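Local coordinates for metallo-beta-lactamase family protein (Staphylococcus aureus, PDB 3R2U) that probably acts as an iron-dependent enzyme of sulfur metabolism related to persulfide dioxygenases, pairing a metallo-beta-lactamase fold with a rhodanese-like domain, at residues 81-90 with 269-280. Residues are numbered along the deposited sequence; the frame is centred on the assembly and turned at random. Where two conformers were deposited one is given.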
ATOM      1  N   ILE A  81      24.869  16.102  18.479  0.70 19.51           N
ATOM      2  CA  ILE A  81      25.472  15.265  17.449  0.70 19.79           C
ATOM      3  C   ILE A  81      25.103  13.812  17.783  0.70 19.18           C
ATOM      4  O   ILE A  81      25.601  13.237  18.741  0.70 19.04           O
ATOM      5  CB  ILE A  81      27.023  15.454  17.385  0.70 20.75           C
ATOM      6  CG1 ILE A  81      27.379  16.935  17.177  0.70 20.41           C
ATOM      7  CG2 ILE A  81      27.613  14.599  16.299  0.70 19.09           C
ATOM      8  CD1 ILE A  81      28.893  17.227  17.083  0.70 18.13           C
ATOM      9  N   HIS A  82      24.197  13.237  16.999  1.00 19.51           N
ATOM     10  CA  HIS A  82      23.676  11.903  17.277  1.00 18.70           C
ATOM     11  C   HIS A  82      24.622  10.772  17.000  1.00 20.36           C
ATOM     12  O   HIS A  82      25.425  10.830  16.076  1.00 20.23           O
ATOM     13  CB  HIS A  82      22.368  11.689  16.522  1.00 19.26           C
ATOM     14  CG  HIS A  82      21.308  12.650  16.924  1.00 18.92           C
ATOM     15  ND1 HIS A  82      20.702  12.600  18.157  1.00 19.64           N
ATOM     16  CD2 HIS A  82      20.760  13.704  16.273  1.00 20.79           C
ATOM     17  CE1 HIS A  82      19.811  13.573  18.241  1.00 21.18           C
ATOM     18  NE2 HIS A  82      19.835  14.261  17.116  1.00 21.03           N
ATOM     19  N   ALA A  83      24.520   9.743  17.838  1.00 20.28           N
ATOM     20  CA  ALA A  83      25.348   8.550  17.730  1.00 22.37           C
ATOM     21  C   ALA A  83      24.547   7.345  17.277  1.00 21.09           C
ATOM     22  O   ALA A  83      25.121   6.299  17.001  1.00 22.72           O
ATOM     23  CB  ALA A  83      25.981   8.240  19.091  1.00 22.75           C
ATOM     24  N   ASP A  84      23.239   7.489  17.155  1.00 19.68           N
ATOM     25  CA  ASP A  84      22.394   6.326  16.906  1.00 21.38           C
ATOM     26  C   ASP A  84      21.433   6.398  15.721  1.00 21.36           C
ATOM     27  O   ASP A  84      20.614   5.502  15.538  1.00 20.01           O
ATOM     28  CB  ASP A  84      21.676   5.927  18.206  1.00 21.18           C
ATOM     29  CG  ASP A  84      21.150   7.118  18.949  1.00 22.34           C
ATOM     30  OD1 ASP A  84      21.022   8.196  18.339  1.00 21.37           O
ATOM     31  OD2 ASP A  84      20.864   6.984  20.148  1.00 30.33           O
ATOM     32  N   PHE A  85      21.562   7.443  14.906  1.00 20.64           N
ATOM     33  CA  PHE A  85      20.841   7.513  13.628  1.00 20.61           C
ATOM     34  C   PHE A  85      21.483   8.637  12.846  1.00 19.21           C
ATOM     35  O   PHE A  85      22.221   9.431  13.411  1.00 19.13           O
ATOM     36  CB  PHE A  85      19.319   7.715  13.769  1.00 19.90           C
ATOM     37  CG  PHE A  85      18.929   9.083  14.214  1.00 18.81           C
ATOM     38  CD1 PHE A  85      18.991   9.432  15.556  1.00 19.15           C
ATOM     39  CD2 PHE A  85      18.517  10.038  13.293  1.00 19.13           C
ATOM     40  CE1 PHE A  85      18.648  10.711  15.976  1.00 17.43           C
ATOM     41  CE2 PHE A  85      18.157  11.319  13.704  1.00 17.67           C
ATOM     42  CZ  PHE A  85      18.225  11.659  15.052  1.00 18.13           C
ATOM     43  N   ALA A  86      21.197   8.684  11.550  1.00 18.64           N
ATOM     44  CA  ALA A  86      21.777   9.667  10.670  1.00 19.01           C
ATOM     45  C   ALA A  86      20.879  10.880  10.618  1.00 19.33           C
ATOM     46  O   ALA A  86      19.703  10.773  10.302  1.00 18.61           O
ATOM     47  CB  ALA A  86      21.984   9.072   9.281  1.00 18.57           C
ATOM     48  N   SER A  87      21.436  12.041  10.958  1.00 19.29           N
ATOM     49  CA  SER A  87      20.674  13.282  10.958  1.00 18.40           C
ATOM     50  C   SER A  87      20.229  13.734   9.577  1.00 19.19           C
ATOM     51  O   SER A  87      21.010  13.721   8.625  1.00 17.12           O
ATOM     52  CB  SER A  87      21.535  14.402  11.525  1.00 21.52           C
ATOM     53  OG  SER A  87      20.904  15.662  11.358  1.00 20.53           O
ATOM     54  N   GLY A  88      18.982  14.184   9.485  1.00 17.31           N
ATOM     55  CA  GLY A  88      18.487  14.774   8.244  1.00 18.15           C
ATOM     56  C   GLY A  88      18.605  16.305   8.237  1.00 18.62           C
ATOM     57  O   GLY A  88      18.126  16.956   7.321  1.00 19.86           O
ATOM     58  N   ILE A  89      19.310  16.891   9.210  1.00 19.27           N
ATOM     59  CA  ILE A  89      19.330  18.359   9.332  1.00 18.67           C
ATOM     60  C   ILE A  89      19.948  19.072   8.125  1.00 18.62           C
ATOM     61  O   ILE A  89      19.442  20.116   7.708  1.00 18.38           O
ATOM     62  CB  ILE A  89      19.970  18.858  10.669  1.00 18.82           C
ATOM     63  CG1 ILE A  89      19.545  20.302  10.981  1.00 23.58           C
ATOM     64  CG2 ILE A  89      21.488  18.774  10.633  1.00 17.80           C
ATOM     65  CD1 ILE A  89      18.388  20.427  11.863  1.00 25.90           C
ATOM     66  N   ARG A  90      21.035  18.534   7.580  0.70 17.02           N
ATOM     67  CA  ARG A  90      21.644  19.126   6.405  0.70 17.91           C
ATOM     68  C   ARG A  90      20.707  18.973   5.197  0.70 19.25           C
ATOM     69  O   ARG A  90      20.622  19.863   4.355  0.70 19.81           O
ATOM     70  CB  ARG A  90      23.014  18.505   6.125  0.70 18.12           C
ATOM     71  CG  ARG A  90      24.096  18.862   7.173  0.70 19.20           C
ATOM     72  CD  ARG A  90      25.403  18.177   6.826  0.70 19.45           C
ATOM     73  NE  ARG A  90      26.441  18.369   7.837  0.70 21.19           N
ATOM     74  CZ  ARG A  90      26.518  17.699   8.986  0.70 19.72           C
ATOM     75  NH1 ARG A  90      27.514  17.944   9.822  0.70 20.49           N
ATOM     76  NH2 ARG A  90      25.602  16.794   9.312  0.70 21.89           N
ATOM     77  N   HIS A 269      28.136   0.551  15.207  1.00 25.93           N
ATOM     78  CA  HIS A 269      27.749   1.658  14.324  1.00 25.45           C
ATOM     79  C   HIS A 269      27.689   3.027  15.028  1.00 26.06           C
ATOM     80  O   HIS A 269      27.757   4.059  14.356  1.00 26.30           O
ATOM     81  CB  HIS A 269      26.438   1.378  13.564  1.00 24.02           C
ATOM     82  CG  HIS A 269      25.210   1.421  14.415  1.00 22.74           C
ATOM     83  ND1 HIS A 269      25.019   0.578  15.490  1.00 25.08           N
ATOM     84  CD2 HIS A 269      24.081   2.162  14.307  1.00 26.10           C
ATOM     85  CE1 HIS A 269      23.832   0.818  16.023  1.00 30.77           C
ATOM     86  NE2 HIS A 269      23.238   1.772  15.321  1.00 28.30           N
ATOM     87  N   PHE A 270      27.566   3.047  16.353  1.00 25.30           N
ATOM     88  CA  PHE A 270      27.504   4.337  17.072  1.00 26.77           C
ATOM     89  C   PHE A 270      28.684   5.255  16.725  1.00 26.72           C
ATOM     90  O   PHE A 270      28.478   6.427  16.400  1.00 25.30           O
ATOM     91  CB  PHE A 270      27.383   4.136  18.590  1.00 26.70           C
ATOM     92  CG  PHE A 270      25.964   3.860  19.077  1.00 26.95           C
ATOM     93  CD1 PHE A 270      25.037   3.187  18.283  1.00 26.11           C
ATOM     94  CD2 PHE A 270      25.586   4.221  20.367  1.00 30.93           C
ATOM     95  CE1 PHE A 270      23.742   2.919  18.752  1.00 26.20           C
ATOM     96  CE2 PHE A 270      24.299   3.954  20.848  1.00 30.91           C
ATOM     97  CZ  PHE A 270      23.381   3.296  20.036  1.00 30.10           C
ATOM     98  N   ALA A 271      29.903   4.716  16.751  1.00 27.48           N
ATOM     99  CA  ALA A 271      31.083   5.518  16.458  1.00 28.21           C
ATOM    100  C   ALA A 271      31.011   6.111  15.058  1.00 27.78           C
ATOM    101  O   ALA A 271      31.400   7.258  14.831  1.00 28.34           O
ATOM    102  CB  ALA A 271      32.348   4.690  16.615  1.00 30.14           C
ATOM    103  N   GLN A 272      30.482   5.348  14.121  1.00 27.74           N
ATOM    104  CA  GLN A 272      30.402   5.807  12.732  1.00 26.88           C
ATOM    105  C   GLN A 272      29.346   6.871  12.577  1.00 24.54           C
ATOM    106  O   GLN A 272      29.518   7.789  11.793  1.00 23.05           O
ATOM    107  CB  GLN A 272      30.085   4.626  11.804  1.00 27.62           C
ATOM    108  CG  GLN A 272      29.998   4.958  10.288  1.00 30.15           C
ATOM    109  CD  GLN A 272      31.351   5.296   9.679  1.00 34.98           C
ATOM    110  OE1 GLN A 272      32.394   5.110  10.303  1.00 42.62           O
ATOM    111  NE2 GLN A 272      31.333   5.794   8.464  1.00 38.39           N
ATOM    112  N   MET A 273      28.236   6.738  13.314  1.00 24.25           N
ATOM    113  CA  MET A 273      27.127   7.697  13.211  1.00 24.08           C
ATOM    114  C   MET A 273      27.542   9.069  13.663  1.00 22.72           C
ATOM    115  O   MET A 273      27.126  10.072  13.094  1.00 23.09           O
ATOM    116  CB  MET A 273      25.937   7.263  14.082  1.00 25.22           C
ATOM    117  CG  MET A 273      25.293   5.993  13.679  1.00 29.44           C
ATOM    118  SD  MET A 273      23.969   6.191  12.498  1.00 31.68           S
ATOM    119  CE  MET A 273      24.656   7.254  11.276  1.00 28.93           C
ATOM    120  N   LYS A 274      28.340   9.104  14.712  1.00 21.78           N
ATOM    121  CA  LYS A 274      28.814  10.350  15.280  1.00 23.71           C
ATOM    122  C   LYS A 274      29.637  11.137  14.242  1.00 23.22           C
ATOM    123  O   LYS A 274      29.559  12.365  14.156  1.00 21.12           O
ATOM    124  CB  LYS A 274      29.681  10.039  16.494  1.00 24.76           C
ATOM    125  CG  LYS A 274      29.752  11.124  17.526  1.00 34.50           C
ATOM    126  CD  LYS A 274      28.654  10.928  18.582  1.00 38.41           C
ATOM    127  CE  LYS A 274      28.832  11.865  19.763  1.00 41.14           C
ATOM    128  NZ  LYS A 274      28.239  13.209  19.577  1.00 37.59           N
ATOM    129  N   LYS A 275      30.454  10.412  13.487  1.00 22.70           N
ATOM    130  CA  LYS A 275      31.293  11.019  12.436  1.00 23.91           C
ATOM    131  C   LYS A 275      30.434  11.484  11.273  1.00 22.92           C
ATOM    132  O   LYS A 275      30.615  12.573  10.769  1.00 23.05           O
ATOM    133  CB  LYS A 275      32.299   9.988  11.929  1.00 26.25           C
ATOM    134  CG  LYS A 275      33.200   9.405  13.014  1.00 31.75           C
ATOM    135  CD  LYS A 275      33.557   7.942  12.666  1.00 40.97           C
ATOM    136  CE  LYS A 275      34.874   7.749  11.966  1.00 42.71           C
ATOM    137  NZ  LYS A 275      35.950   7.628  13.003  1.00 46.74           N
ATOM    138  N   ILE A 276      29.500  10.642  10.829  1.00 21.56           N
ATOM    139  CA  ILE A 276      28.569  11.031   9.755  1.00 21.62           C
ATOM    140  C   ILE A 276      27.789  12.287  10.127  1.00 21.27           C
ATOM    141  O   ILE A 276      27.557  13.170   9.296  1.00 20.61           O
ATOM    142  CB  ILE A 276      27.593   9.875   9.446  1.00 22.13           C
ATOM    143  CG1 ILE A 276      28.351   8.787   8.680  1.00 25.76           C
ATOM    144  CG2 ILE A 276      26.385  10.356   8.668  1.00 21.59           C
ATOM    145  CD1 ILE A 276      27.533   7.536   8.426  1.00 29.84           C
ATOM    146  N   ASN A 277      27.363  12.360  11.384  1.00 19.53           N
ATOM    147  CA  ASN A 277      26.633  13.513  11.863  1.00 18.38           C
ATOM    148  C   ASN A 277      27.478  14.750  12.075  1.00 19.91           C
ATOM    149  O   ASN A 277      27.011  15.872  11.867  1.00 18.94           O
ATOM    150  CB  ASN A 277      25.841  13.133  13.116  1.00 18.73           C
ATOM    151  CG  ASN A 277      24.690  12.213  12.768  1.00 20.24           C
ATOM    152  OD1 ASN A 277      24.149  12.322  11.664  1.00 21.71           O
ATOM    153  ND2 ASN A 277      24.351  11.273  13.650  1.00 16.58           N
ATOM    154  N   GLN A 278      28.726  14.557  12.485  1.00 19.84           N
ATOM    155  CA  GLN A 278      29.597  15.676  12.678  1.00 21.17           C
ATOM    156  C   GLN A 278      30.063  16.250  11.326  1.00 20.10           C
ATOM    157  O   GLN A 278      30.168  17.453  11.200  1.00 18.89           O
ATOM    158  CB  GLN A 278      30.829  15.282  13.530  1.00 21.20           C
ATOM    159  CG  GLN A 278      31.753  16.467  13.758  1.00 26.62           C
ATOM    160  CD  GLN A 278      32.997  16.154  14.554  1.00 28.68           C
ATOM    161  OE1 GLN A 278      33.359  15.001  14.739  1.00 26.08           O
ATOM    162  NE2 GLN A 278      33.664  17.198  15.019  1.00 28.80           N
ATOM    163  N   PHE A 279      30.343  15.376  10.346  1.00 19.16           N
ATOM    164  CA  PHE A 279      30.885  15.788   9.029  1.00 20.09           C
ATOM    165  C   PHE A 279      29.918  15.821   7.837  1.00 21.07           C
ATOM    166  O   PHE A 279      30.233  16.427   6.794  1.00 22.21           O
ATOM    167  CB  PHE A 279      32.085  14.911   8.680  1.00 19.78           C
ATOM    168  CG  PHE A 279      33.250  15.165   9.550  1.00 19.59           C
ATOM    169  CD1 PHE A 279      34.100  16.203   9.264  1.00 21.52           C
ATOM    170  CD2 PHE A 279      33.457  14.423  10.705  1.00 19.39           C
ATOM    171  CE1 PHE A 279      35.195  16.489  10.104  1.00 25.37           C
ATOM    172  CE2 PHE A 279      34.546  14.695  11.546  1.00 19.00           C
ATOM    173  CZ  PHE A 279      35.405  15.727  11.243  1.00 23.29           C
ATOM    174  N   GLY A 280      28.754  15.207   8.015  1.00 19.68           N
ATOM    175  CA  GLY A 280      27.730  15.116   6.986  1.00 19.97           C
ATOM    176  C   GLY A 280      27.969  13.970   6.036  1.00 19.36           C
ATOM    177  O   GLY A 280      29.061  13.419   5.975  1.00 19.62           O
TER
HETATM  178  O   HOH W   1      20.820   2.934  16.127  1.00 17.08           O
HETATM  179  O   HOH W   2      24.218  13.366   8.556  1.00 37.20           O
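The loop carrying the HxHxD motif of the metallo-beta-lactamase fold, whose first histidine, His-80, is an iron ligand with His-143 and Asp-169, continues through residues 81-90 along helix 269-279, and Asn-277 of that helix bonds to its backbone. With CG anti to its own carbonyl carbon (chi1 -70°), the amide enters the bend of the loop: ND2 gives one proton to His-82 O (2.7 Å) and the other to Phe-85 O (2.8 Å), both acceptors lying in the amide plane, while OD1 takes the N-H of Ser-87 (2.8 Å) almost straight, at 173°. One turn back, the bent Lys-274 chain passes Ala-83 CB and brings NZ to Ile-81 O (2.8 Å). The bent Met-273 chain lays SD near Phe-85 C and CE against Ala-86 CB (3.8 Å). Toward the start of the helix, one face of the Phe-270 ring receives Asp-84 CB in an off-centre CH-pi contact. At the helix C-terminus NH1 and NH2 of Arg-90 grip Asn-277 O end-on (3.0 and 3.1 Å), with Gly-280 CA packed over the guanidinium centre; NH1 also bonds Lys-113 O. Asn-277 thus uses both amide protons and its oxygen to fix the loop's course beside the iron, and the arginine charge probably stabilises the carbonyl-rich helix end.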